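Local coordinates for coenzyme Q-binding protein COQ10 START domain-containing protein (Deinococcus radiodurans R1, PDB 3GGN) that is of unknown function but, as a COQ10-type START-domain protein of the Bet v 1-like clan, probably binds a lipid or another hydrophobic ligand, at residues R46-V51 with S61-L66. Numbering follows the deposited sequence.
Sequences RSRWTV and SWEAEL
Trp49 and Trp62 face each other as a hydrogen-bonded pair in an antiparallel beta hairpin, where strand 46-52 pairs with strand 59-70 within the curved sheet of a Bet v 1-like, START-type fold. Their side chains share the buried face with Ser47 and Ala64, and packing is tight here. The Trp49 CB methylene sits over one face of the Trp62 indole in a CH-pi contact, 3.9 Å from the centroid of the six-membered ring, while the two five-membered rings, inclined by only 24°, are displaced laterally so that little of one lies over the other. At the far rim of Trp62, Val51 CG2 touches CZ3 at the edge of the ring, near its plane, at 3.9 Å. With chi1 at 65°, Trp62 holds CG between its own backbone N and carbonyl carbon, which lays the indole back against the neighbouring strand. Trimming Trp62 to an alanine would probably leave Trp49 CB and the Val51 methyls without their aromatic surface and open a gap beside them.

The opposite face, lined by Arg46, Arg48 and Glu63, is more open to solvent and carries charge instead of rings. Glu63, extended beyond CG, spreads its carboxylate between two arginines: OE1 forms a salt bridge with Arg48 NH2 at 2.7 Å, and OE2 a hydrogen-bonded salt bridge with Arg46 NH1, which approaches from above the carboxylate plane. Arg46 is also paired through NE with Asp43, so the network runs past the hairpin. Such flanking charges probably favour an ionised Glu63.

Between the faces, Trp49 N donates to Trp62 O at 2.8 Å, and Ala64 N to Ser47 O in a nearly straight bond of 170°. On the buried side, Trp49 NE1 reaches along its own strand to Ser47 OG at 3.0 Å, with the oxygen close to the indole plane.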
# COMPACT_ATOMS: atom_id res chain seq x y z
N ARG B 46 -5.41 20.48 15.05
CA ARG B 46 -6.63 20.07 14.37
C ARG B 46 -6.47 19.59 12.93
O ARG B 46 -5.56 20.01 12.21
CB ARG B 46 -7.65 21.21 14.38
CG ARG B 46 -8.11 21.64 15.76
CD ARG B 46 -9.09 22.80 15.63
NE ARG B 46 -8.49 23.91 14.90
CZ ARG B 46 -9.08 24.56 13.90
NH1 ARG B 46 -10.29 24.22 13.51
NH2 ARG B 46 -8.44 25.55 13.29
N SER B 47 -7.39 18.73 12.52
CA SER B 47 -7.40 18.17 11.18
C SER B 47 -8.82 17.78 10.79
O SER B 47 -9.68 17.58 11.64
CB SER B 47 -6.47 16.95 11.13
OG SER B 47 -6.67 16.09 12.24
N ARG B 48 -9.06 17.68 9.48
CA ARG B 48 -10.36 17.31 8.95
C ARG B 48 -10.25 15.91 8.36
O ARG B 48 -9.40 15.67 7.50
CB ARG B 48 -10.78 18.28 7.84
CG ARG B 48 -12.12 17.96 7.21
CD ARG B 48 -12.99 19.21 7.19
NE ARG B 48 -13.12 19.75 8.54
CZ ARG B 48 -13.61 20.95 8.83
NH1 ARG B 48 -14.01 21.76 7.86
NH2 ARG B 48 -13.68 21.35 10.10
N TRP B 49 -11.09 15.00 8.82
CA TRP B 49 -11.08 13.62 8.35
C TRP B 49 -12.28 13.35 7.43
O TRP B 49 -13.33 13.97 7.57
CB TRP B 49 -11.10 12.68 9.55
CG TRP B 49 -9.87 12.76 10.42
CD1 TRP B 49 -9.30 13.89 10.93
CD2 TRP B 49 -9.07 11.67 10.88
NE1 TRP B 49 -8.19 13.57 11.67
CE2 TRP B 49 -8.03 12.21 11.66
CE3 TRP B 49 -9.14 10.28 10.72
CZ2 TRP B 49 -7.05 11.41 12.27
CZ3 TRP B 49 -8.17 9.48 11.33
CH2 TRP B 49 -7.14 10.06 12.09
N THR B 50 -12.11 12.41 6.51
CA THR B 50 -13.16 12.06 5.55
C THR B 50 -13.10 10.57 5.18
O THR B 50 -12.03 10.01 5.00
CB THR B 50 -13.01 12.87 4.26
OG1 THR B 50 -12.90 14.27 4.58
CG2 THR B 50 -14.21 12.66 3.34
N VAL B 51 -14.28 9.96 5.08
CA VAL B 51 -14.41 8.55 4.71
C VAL B 51 -15.49 8.39 3.63
O VAL B 51 -16.36 9.23 3.50
CB VAL B 51 -14.81 7.66 5.91
CG1 VAL B 51 -13.66 7.59 6.91
CG2 VAL B 51 -16.07 8.22 6.56
N SER B 61 -17.35 13.66 6.49
CA SER B 61 -16.16 14.24 7.10
C SER B 61 -16.47 14.90 8.44
O SER B 61 -17.60 15.26 8.74
CB SER B 61 -15.50 15.25 6.16
OG SER B 61 -16.21 16.48 6.12
N TRP B 62 -15.43 15.04 9.26
CA TRP B 62 -15.58 15.65 10.57
C TRP B 62 -14.23 16.23 10.96
O TRP B 62 -13.21 15.93 10.34
CB TRP B 62 -16.01 14.60 11.59
CG TRP B 62 -14.98 13.53 11.82
CD1 TRP B 62 -13.96 13.56 12.73
CD2 TRP B 62 -14.85 12.30 11.11
NE1 TRP B 62 -13.20 12.43 12.62
CE2 TRP B 62 -13.73 11.63 11.63
CE3 TRP B 62 -15.58 11.70 10.07
CZ2 TRP B 62 -13.30 10.39 11.15
CZ3 TRP B 62 -15.15 10.46 9.59
CH2 TRP B 62 -14.03 9.82 10.14
N GLU B 63 -14.24 17.06 11.99
CA GLU B 63 -13.01 17.67 12.47
C GLU B 63 -12.54 16.88 13.68
O GLU B 63 -13.34 16.41 14.49
CB GLU B 63 -13.28 19.12 12.86
CG GLU B 63 -12.03 19.97 12.98
CD GLU B 63 -12.35 21.42 13.31
OE1 GLU B 63 -13.29 21.97 12.69
OE2 GLU B 63 -11.66 22.00 14.18
N ALA B 64 -11.22 16.72 13.80
CA ALA B 64 -10.64 16.00 14.93
C ALA B 64 -9.44 16.77 15.46
O ALA B 64 -8.97 17.73 14.83
CB ALA B 64 -10.23 14.61 14.50
N GLU B 65 -8.94 16.35 16.62
CA GLU B 65 -7.78 17.00 17.22
C GLU B 65 -6.85 15.95 17.84
O GLU B 65 -7.29 14.91 18.31
CB GLU B 65 -8.24 17.97 18.32
CG GLU B 65 -8.52 17.32 19.66
CD GLU B 65 -9.04 18.30 20.71
OE1 GLU B 65 -8.65 19.50 20.69
OE2 GLU B 65 -9.84 17.87 21.58
N LEU B 66 -5.55 16.23 17.82
CA LEU B 66 -4.58 15.32 18.42
C LEU B 66 -4.71 15.54 19.93
O LEU B 66 -4.71 16.68 20.38
CB LEU B 66 -3.15 15.67 18.00
CG LEU B 66 -2.76 15.45 16.54
CD1 LEU B 66 -1.40 16.08 16.26
CD2 LEU B 66 -2.73 13.96 16.25